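Local atomic coordinates of enoyl-CoA hydratase (Mycolicibacterium smegmatis, PDB entry 7MCM), a protein that probably catalyses the reversible hydration of trans-2-enoyl-CoA thioesters to (3S)-3-hydroxyacyl-CoA, a step of fatty acid oxidation. Residues 43-47 and 101-107; 130-136 and 188-194. All blocks are in the same frame, centred on the assembly; numbering follows the deposited sequence.

How the contacts relate
The two contacts illustrate how a crotonase-type sheet is flanked and how it ends. Contact 1 precedes contact 2 entirely along the chain; their centres lie about 24 Å apart on opposite sides of the chain's centre, and their nearest atoms stay about 8 Å apart without touching. In contact 1, helix 33-48 meets the end of helix 97-104 and the turn leading into strand 109-113. That strand is the neighbour of strand 130-134, which in contact 2 pairs with strand 191-192, the outermost within this chain. One six-stranded mixed sheet therefore connects them: contact 1 joins helices beside the sheet, while contact 2 adds the chain's last parallel strand.

Contact 1 of 2, residues 43-47 and 101-107; sequences VDAAN and ALQRCEV
Asn47, on helix 33-48, shows how a single side-chain amide can bind a turn through both of its ends. Its OD1 accepts a hydrogen bond from the backbone N of Glu106 at 2.7 Å, nearly straight at 169°, while its ND2 donates to Arg104 O at 2.9 Å, approaching from above that carbonyl's plane. CG lies anti to the carbonyl carbon of Asn47 (chi1 -74°), which carries the amide out from the helix to the turn. The Glu106 side chain stacks on this amide, the two planes 25° apart, with Glu106 CG 3.2 Å from Asn47 OD1; Glu106 OE1 continues to a salt bridge with Arg217.

The charged pair lies one turn back. Arg104 NE points at Asp44 OD1 over 2.9 Å, with the oxygen at the guanidinium edge and approached on its syn side. NH2 adds a weak bond to the same oxygen and a salt bridge to Asp40.

The apolar part of the contact centres on Val43. Its CG1 packs on Cys105 CB at 3.8 Å and its CG2 on Ala101 CB at 4.1 Å, while Trp19 of strand 16-21 touches the same valine.

With Asn47 holding two backbone groups and two aspartates sharing one guanidinium, the chemistry implies a specific, directional fixing of the chain where it leaves helix 97-104, backed by a small buried apolar patch.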
loop_
_atom_site.group_PDB
_atom_site.type_symbol
_atom_site.label_atom_id
_atom_site.label_comp_id
_atom_site.label_asym_id
_atom_site.label_seq_id
_atom_site.Cartn_x
_atom_site.Cartn_y
_atom_site.Cartn_z
ATOM N N VAL B 43 -6.121 28.358 2.658
ATOM C CA VAL B 43 -6.442 27.148 1.904
ATOM C C VAL B 43 -7.950 26.950 1.835
ATOM O O VAL B 43 -8.511 26.691 0.764
ATOM C CB VAL B 43 -5.735 25.922 2.513
ATOM C CG1 VAL B 43 -6.307 24.620 1.920
ATOM C CG2 VAL B 43 -4.248 25.993 2.226
ATOM N N ASP B 44 -8.631 27.061 2.978
ATOM C CA ASP B 44 -10.073 26.853 2.976
ATOM C C ASP B 44 -10.790 27.895 2.121
ATOM O O ASP B 44 -11.794 27.584 1.467
ATOM C CB ASP B 44 -10.608 26.852 4.409
ATOM C CG ASP B 44 -10.204 25.605 5.170
ATOM O OD1 ASP B 44 -9.713 24.659 4.516
ATOM O OD2 ASP B 44 -10.381 25.561 6.403
ATOM N N ALA B 45 -10.307 29.141 2.128
ATOM C CA ALA B 45 -10.953 30.181 1.332
ATOM C C ALA B 45 -10.696 29.976 -0.154
ATOM O O ALA B 45 -11.575 30.235 -0.984
ATOM C CB ALA B 45 -10.475 31.563 1.772
ATOM N N ALA B 46 -9.496 29.528 -0.510
ATOM C CA ALA B 46 -9.196 29.279 -1.915
ATOM C C ALA B 46 -9.993 28.090 -2.442
ATOM O O ALA B 46 -10.503 28.132 -3.565
ATOM C CB ALA B 46 -7.689 29.070 -2.096
ATOM N N ASN B 47 -10.135 27.031 -1.637
ATOM C CA ASN B 47 -10.992 25.914 -2.035
ATOM C C ASN B 47 -12.425 26.367 -2.271
ATOM O O ASN B 47 -13.093 25.884 -3.194
ATOM C CB ASN B 47 -10.986 24.823 -0.968
ATOM C CG ASN B 47 -9.708 24.028 -0.962
ATOM O OD1 ASN B 47 -8.932 24.072 -1.921
ATOM N ND2 ASN B 47 -9.470 23.301 0.126
ATOM N N ALA B 101 -2.776 21.062 5.469
ATOM C CA ALA B 101 -3.529 22.073 4.727
ATOM C C ALA B 101 -3.238 21.983 3.231
ATOM O O ALA B 101 -4.158 22.002 2.400
ATOM C CB ALA B 101 -3.215 23.468 5.270
ATOM N N LEU B 102 -1.958 21.854 2.866
ATOM C CA LEU B 102 -1.614 21.749 1.453
ATOM C C LEU B 102 -2.184 20.478 0.851
ATOM O O LEU B 102 -2.528 20.452 -0.336
ATOM C CB LEU B 102 -0.097 21.801 1.290
ATOM C CG LEU B 102 0.440 23.208 1.069
ATOM C CD1 LEU B 102 1.936 23.150 0.917
ATOM C CD2 LEU B 102 -0.222 23.851 -0.155
ATOM N N GLN B 103 -2.322 19.428 1.667
ATOM C CA GLN B 103 -2.910 18.178 1.204
ATOM C C GLN B 103 -4.372 18.336 0.849
ATOM O O GLN B 103 -4.873 17.605 -0.006
ATOM C CB GLN B 103 -2.782 17.093 2.275
ATOM C CG GLN B 103 -1.450 16.370 2.332
ATOM C CD GLN B 103 -1.129 15.652 1.030
ATOM O OE1 GLN B 103 -0.265 16.076 0.256
ATOM N NE2 GLN B 103 -1.832 14.543 0.785
ATOM N N ARG B 104 -5.087 19.229 1.524
ATOM C CA ARG B 104 -6.483 19.447 1.190
ATOM C C ARG B 104 -6.682 20.646 0.269
ATOM O O ARG B 104 -7.823 20.927 -0.123
ATOM C CB ARG B 104 -7.325 19.581 2.465
ATOM C CG ARG B 104 -7.179 20.898 3.174
ATOM C CD ARG B 104 -8.178 21.061 4.330
ATOM N NE ARG B 104 -8.001 22.361 4.973
ATOM C CZ ARG B 104 -7.137 22.589 5.956
ATOM N NH1 ARG B 104 -6.397 21.617 6.467
ATOM N NH2 ARG B 104 -7.010 23.825 6.436
ATOM N N CYS B 105 -5.603 21.332 -0.118
ATOM C CA CYS B 105 -5.713 22.446 -1.057
ATOM C C CYS B 105 -5.994 21.931 -2.460
ATOM O O CYS B 105 -5.162 21.225 -3.047
ATOM C CB CYS B 105 -4.438 23.281 -1.055
ATOM S SG CYS B 105 -4.580 24.796 -2.045
ATOM N N GLU B 106 -7.136 22.342 -3.020
ATOM C CA GLU B 106 -7.574 21.853 -4.320
ATOM C C GLU B 106 -6.934 22.588 -5.485
ATOM O O GLU B 106 -7.038 22.114 -6.621
ATOM C CB GLU B 106 -9.088 21.966 -4.454
ATOM C CG GLU B 106 -9.843 21.320 -3.337
ATOM C CD GLU B 106 -11.331 21.511 -3.498
ATOM O OE1 GLU B 106 -11.762 21.986 -4.579
ATOM O OE2 GLU B 106 -12.070 21.186 -2.541
ATOM N N VAL B 107 -6.318 23.740 -5.255
ATOM C CA VAL B 107 -5.754 24.481 -6.377
ATOM C C VAL B 107 -4.248 24.248 -6.407
ATOM O O VAL B 107 -3.628 24.048 -5.350
ATOM C CB VAL B 107 -6.112 25.981 -6.313
ATOM C CG1 VAL B 107 -7.594 26.174 -5.950
ATOM C CG2 VAL B 107 -5.238 26.713 -5.360
#

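Contact 2 of 2, residues 130-136 and 188-194; sequences LRIAAES and VNEVLSD
Val188 enters alongside strand 130-134 with its CG1 between Arg131 CB and Ala133 CB, 3.9 Å from each, and Leu183 of helix 179-185 also touches it. At Asn189 the backbone pairing begins: its N donates to Arg131 O at 2.8 Å, almost straight at 172°. A water bridges the same two residues, accepting from Arg131 N and donating weakly to Asn189 OD1, and Ala165 of a third subunit packs on Arg131 and Leu130 here.

Glu190 O accepts a hydrogen bond from Ala133 N. With CG between its own N and carbonyl carbon (chi1 53°), the otherwise extended Glu190 side chain, in one of its two conformers, runs beside Ile132 in the same direction. Val191 pairs with Ala133 and lays CG1 across Glu135 CG at 3.7 Å; a second water links Val191 O to Glu135 OE2, both contacts belonging to one of two Glu135 conformers.

Leu192 donates from N to Ala133 O at 2.8 Å, and its O takes a weak bond from Glu135 N. On the opposite face from Val191, its CD1 meets Ile132 CD1 at 4.0 Å, under helix 197-209. Beyond the strand ends Asp194 reaches back with OD1 3.4 Å from Ala134 CB and in a weak bond with Ser136 N.

Ala133 bonds to Glu190 and Leu192, which flank Val191, and Leu192 to Ala133 and, weakly, Glu135, which flank Ala134: the parallel pattern. Within this chain the short strand edges the six-stranded mixed sheet, between helices 179-185 and 197-209, in the crotonase fold.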
loop_
_atom_site.group_PDB
_atom_site.type_symbol
_atom_site.label_atom_id
_atom_site.label_comp_id
_atom_site.label_asym_id
_atom_site.label_seq_id
_atom_site.Cartn_x
_atom_site.Cartn_y
_atom_site.Cartn_z
ATOM N N LEU B 130 4.892 23.046 -7.741
ATOM C CA LEU B 130 5.934 23.502 -8.653
ATOM C C LEU B 130 6.801 24.479 -7.890
ATOM O O LEU B 130 6.283 25.245 -7.078
ATOM C CB LEU B 130 5.355 24.220 -9.892
ATOM C CG LEU B 130 4.529 23.392 -10.863
ATOM C CD1 LEU B 130 3.965 24.245 -11.964
ATOM C CD2 LEU B 130 5.461 22.363 -11.441
ATOM N N ARG B 131 8.110 24.461 -8.152
ATOM C CA ARG B 131 9.023 25.428 -7.559
ATOM C C ARG B 131 9.804 26.144 -8.644
ATOM O O ARG B 131 10.284 25.517 -9.591
ATOM C CB ARG B 131 10.012 24.772 -6.607
ATOM C CG ARG B 131 9.464 24.438 -5.244
ATOM C CD ARG B 131 10.206 23.217 -4.681
ATOM N NE ARG B 131 10.000 22.041 -5.514
ATOM C CZ ARG B 131 8.867 21.355 -5.530
ATOM N NH1 ARG B 131 7.831 21.723 -4.784
ATOM N NH2 ARG B 131 8.770 20.279 -6.303
ATOM N N ILE B 132 9.915 27.465 -8.501
ATOM C CA ILE B 132 10.892 28.265 -9.223
ATOM C C ILE B 132 11.588 29.138 -8.188
ATOM O O ILE B 132 11.053 29.392 -7.105
ATOM C CB ILE B 132 10.251 29.122 -10.337
ATOM C CG1 ILE B 132 9.299 30.140 -9.739
ATOM C CG2 ILE B 132 9.472 28.261 -11.315
ATOM C CD1 ILE B 132 8.684 31.068 -10.780
ATOM N N ALA B 133 12.792 29.609 -8.528
ATOM C CA ALA B 133 13.634 30.268 -7.535
ATOM C C ALA B 133 14.340 31.478 -8.116
ATOM O O ALA B 133 14.664 31.522 -9.307
ATOM C CB ALA B 133 14.695 29.314 -6.954
ATOM N N ALA B 134 14.576 32.462 -7.245
ATOM C CA ALA B 134 15.484 33.568 -7.515
ATOM C C ALA B 134 16.930 33.102 -7.395
ATOM O O ALA B 134 17.236 32.149 -6.678
ATOM C CB ALA B 134 15.254 34.725 -6.535
ATOM N N GLU B 135 17.827 33.819 -8.088
ATOM C CA GLU B 135 19.244 33.475 -8.036
ATOM C C GLU B 135 19.805 33.554 -6.620
ATOM O O GLU B 135 20.793 32.879 -6.318
ATOM C CB GLU B 135 20.049 34.383 -8.979
ATOM C CG GLU B 135 19.765 34.120 -10.462
ATOM C CD GLU B 135 20.581 34.989 -11.405
ATOM O OE1 GLU B 135 21.225 35.951 -10.936
ATOM O OE2 GLU B 135 20.580 34.706 -12.620
ATOM N N SER B 136 19.192 34.332 -5.736
ATOM C CA SER B 136 19.684 34.428 -4.370
ATOM C C SER B 136 19.024 33.421 -3.437
ATOM O O SER B 136 19.362 33.376 -2.251
ATOM C CB SER B 136 19.490 35.855 -3.843
ATOM O OG SER B 136 18.116 36.189 -3.759
ATOM N N VAL B 188 14.043 22.800 -8.282
ATOM C CA VAL B 188 13.269 23.867 -8.904
ATOM C C VAL B 188 13.315 23.688 -10.420
ATOM O O VAL B 188 14.224 23.060 -10.973
ATOM C CB VAL B 188 13.779 25.278 -8.531
ATOM C CG1 VAL B 188 13.828 25.465 -7.024
ATOM C CG2 VAL B 188 15.145 25.537 -9.160
ATOM N N ASN B 189 12.308 24.256 -11.092
ATOM C CA ASN B 189 12.163 24.146 -12.541
ATOM C C ASN B 189 12.859 25.268 -13.294
ATOM O O ASN B 189 13.196 25.095 -14.469
ATOM C CB ASN B 189 10.682 24.152 -12.930
ATOM C CG ASN B 189 9.970 22.861 -12.573
ATOM O OD1 ASN B 189 10.554 21.959 -11.975
ATOM N ND2 ASN B 189 8.685 22.770 -12.937
ATOM N N GLU B 190 13.042 26.429 -12.673
ATOM C CA GLU B 190 13.781 27.497 -13.324
ATOM C C GLU B 190 14.320 28.447 -12.264
ATOM O O GLU B 190 13.798 28.542 -11.147
ATOM C CB GLU B 190 12.931 28.250 -14.366
ATOM C CG GLU B 190 11.611 28.774 -13.873
ATOM C CD GLU B 190 10.756 29.422 -14.971
ATOM O OE1 GLU B 190 11.327 29.935 -15.960
ATOM O OE2 GLU B 190 9.510 29.425 -14.838
ATOM N N VAL B 191 15.420 29.105 -12.616
ATOM C CA VAL B 191 16.083 30.073 -11.754
ATOM C C VAL B 191 16.052 31.409 -12.472
ATOM O O VAL B 191 16.462 31.502 -13.635
ATOM C CB VAL B 191 17.530 29.655 -11.423
ATOM C CG1 VAL B 191 18.257 30.768 -10.673
ATOM C CG2 VAL B 191 17.536 28.364 -10.625
ATOM N N LEU B 192 15.546 32.435 -11.793
ATOM C CA LEU B 192 15.376 33.751 -12.378
ATOM C C LEU B 192 16.144 34.777 -11.560
ATOM O O LEU B 192 16.422 34.570 -10.375
ATOM C CB LEU B 192 13.886 34.110 -12.447
ATOM C CG LEU B 192 13.251 32.941 -13.210
ATOM C CD1 LEU B 192 12.184 32.218 -12.415
ATOM C CD2 LEU B 192 12.776 33.362 -14.568
ATOM N N SER B 193 16.491 35.889 -12.205
ATOM C CA SER B 193 17.023 37.006 -11.446
ATOM C C SER B 193 15.991 37.448 -10.416
ATOM O O SER B 193 14.789 37.205 -10.562
ATOM C CB SER B 193 17.394 38.171 -12.367
ATOM O OG SER B 193 16.234 38.853 -12.813
ATOM N N ASP B 194 16.473 38.098 -9.355
ATOM C CA ASP B 194 15.583 38.488 -8.268
ATOM C C ASP B 194 14.398 39.314 -8.779
ATOM O O ASP B 194 13.259 39.124 -8.334
ATOM C CB ASP B 194 16.391 39.246 -7.209
ATOM C CG ASP B 194 17.374 38.329 -6.449
ATOM O OD1 ASP B 194 17.619 37.190 -6.899
ATOM O OD2 ASP B 194 17.912 38.747 -5.410
HETATM O O HOH W 1 9.639 22.178 -9.186
HETATM O O HOH W 2 19.644 32.326 -13.857
#